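Local coordinates for hypothetical protein PH0730 (Pyrococcus horikoshii, PDB 2P8T) that is of unknown function, although its family is tentatively associated with ATP binding and aminoacyl-tRNA ligase activity, at residues 129-134 with 139-144. Residues are numbered along the deposited sequence; the frame is centred on the assembly and turned at random.
Sequences TVKDNE and EDFRPL
The side chains of Lys131 and Phe141 cross at about a right angle, and following the lysine outward shows where the two meet. Its CB is 4.7 Å from Phe141 CD1, too far for close packing. CG, anti to the backbone N (chi1 -179°), comes no nearer, but the extended chain then carries CD to 4.0 Å from Phe141 CD1, an oblique aliphatic-aromatic contact. CE draws back to 5.0 Å from Phe141 CG. The bend at chi4 (69°) then sets NZ almost on the ring normal, 9° off it, yet 5.8 Å from the ring centroid: at most a weak cation-pi attraction. Two residues earlier on the same side of the strand, Thr129 brings CG2 obliquely to 4.4 Å from Phe141 CE1. No hydrogen bond joins the segments, and the surface they bury together is a modest 150 Å². Phe141 is presented by an Asx turn, in which Arg142 N donates to Asp140 OD1 at 3.2 Å from above the carboxylate plane. On the other side, Lys131 opens the type I' turn that links strand 124-131 to strand 134-136 as a tight beta hairpin. Val136 of that edge strand is touched by Thr129, Lys131 and Phe141 alike, so the loop leading to helix 149-154 packs at the surface against the hairpin at the margin of the antiparallel sheet.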
# COMPACT_ATOMS: atom_id res chain seq x y z
N THR A 129 4.86 14.65 4.73
CA THR A 129 6.21 14.34 5.17
C THR A 129 6.23 14.38 6.72
O THR A 129 5.20 14.67 7.36
CB THR A 129 7.26 15.25 4.50
OG1 THR A 129 8.58 14.76 4.77
CG2 THR A 129 7.14 16.71 4.95
N VAL A 130 7.38 14.04 7.30
CA VAL A 130 7.52 14.02 8.77
C VAL A 130 8.63 14.99 9.15
O VAL A 130 9.74 14.87 8.66
CB VAL A 130 7.79 12.59 9.31
CG1 VAL A 130 7.85 12.60 10.84
CG2 VAL A 130 6.69 11.62 8.87
N LYS A 131 8.30 15.97 9.99
CA LYS A 131 9.26 16.95 10.49
C LYS A 131 9.04 17.15 11.99
O LYS A 131 7.91 17.33 12.43
CB LYS A 131 9.09 18.28 9.75
CG LYS A 131 10.07 19.37 10.18
CD LYS A 131 9.72 20.74 9.63
CE LYS A 131 10.54 21.82 10.28
NZ LYS A 131 11.98 21.74 9.89
N ASP A 132 10.13 17.12 12.77
CA ASP A 132 10.05 17.28 14.24
C ASP A 132 9.08 16.25 14.80
O ASP A 132 8.27 16.52 15.71
CB ASP A 132 9.68 18.73 14.63
CG ASP A 132 10.26 19.16 15.97
OD1 ASP A 132 11.30 18.60 16.41
OD2 ASP A 132 9.66 20.07 16.60
N ASN A 133 9.17 15.06 14.21
CA ASN A 133 8.39 13.89 14.58
C ASN A 133 6.87 14.07 14.49
O ASN A 133 6.13 13.38 15.15
CB ASN A 133 8.84 13.34 15.93
CG ASN A 133 10.32 13.00 15.95
OD1 ASN A 133 11.12 13.78 16.45
ND2 ASN A 133 10.69 11.86 15.35
N GLU A 134 6.43 14.96 13.61
CA GLU A 134 4.99 15.14 13.36
C GLU A 134 4.74 15.00 11.86
O GLU A 134 5.58 15.39 11.07
CB GLU A 134 4.52 16.51 13.84
CG GLU A 134 4.91 16.81 15.31
CD GLU A 134 3.99 16.13 16.34
OE1 GLU A 134 2.88 16.66 16.58
OE2 GLU A 134 4.40 15.09 16.94
N GLU A 139 4.14 21.79 1.93
CA GLU A 139 4.36 23.19 1.52
C GLU A 139 4.70 24.07 2.73
O GLU A 139 5.72 24.78 2.74
CB GLU A 139 3.13 23.74 0.79
CG GLU A 139 3.35 25.08 0.08
CD GLU A 139 2.11 25.57 -0.65
OE1 GLU A 139 1.06 25.77 0.01
OE2 GLU A 139 2.19 25.76 -1.88
N ASP A 140 3.85 24.00 3.75
CA ASP A 140 3.88 24.95 4.86
C ASP A 140 4.21 24.27 6.17
O ASP A 140 4.38 24.95 7.20
CB ASP A 140 2.52 25.65 4.98
CG ASP A 140 1.36 24.69 5.10
OD1 ASP A 140 1.57 23.46 5.16
OD2 ASP A 140 0.20 25.16 5.14
N PHE A 141 4.29 22.95 6.14
CA PHE A 141 4.67 22.15 7.31
C PHE A 141 3.66 22.21 8.47
O PHE A 141 4.00 21.97 9.62
CB PHE A 141 6.11 22.48 7.76
CG PHE A 141 7.13 22.31 6.66
CD1 PHE A 141 7.56 21.05 6.28
CD2 PHE A 141 7.64 23.42 5.99
CE1 PHE A 141 8.50 20.88 5.25
CE2 PHE A 141 8.58 23.27 4.96
CZ PHE A 141 9.01 21.99 4.58
N ARG A 142 2.40 22.50 8.14
CA ARG A 142 1.32 22.42 9.12
C ARG A 142 0.98 20.96 9.43
O ARG A 142 1.03 20.09 8.54
CB ARG A 142 0.08 23.20 8.62
CG ARG A 142 -0.59 22.59 7.39
CD ARG A 142 -1.54 23.56 6.64
NE ARG A 142 -2.43 22.83 5.75
CZ ARG A 142 -2.20 22.56 4.47
NH1 ARG A 142 -1.11 22.99 3.86
NH2 ARG A 142 -3.10 21.85 3.79
N PRO A 143 0.66 20.65 10.70
CA PRO A 143 0.36 19.25 11.02
C PRO A 143 -0.92 18.76 10.41
O PRO A 143 -1.92 19.49 10.35
CB PRO A 143 0.26 19.26 12.55
CG PRO A 143 1.01 20.49 12.96
CD PRO A 143 0.63 21.48 11.92
N LEU A 144 -0.88 17.52 9.93
CA LEU A 144 -2.06 16.75 9.57
C LEU A 144 -3.16 16.72 10.65
O LEU A 144 -4.34 16.77 10.33
CB LEU A 144 -1.64 15.30 9.31
CG LEU A 144 -2.73 14.27 9.06
CD1 LEU A 144 -3.50 14.60 7.77
CD2 LEU A 144 -2.14 12.86 9.02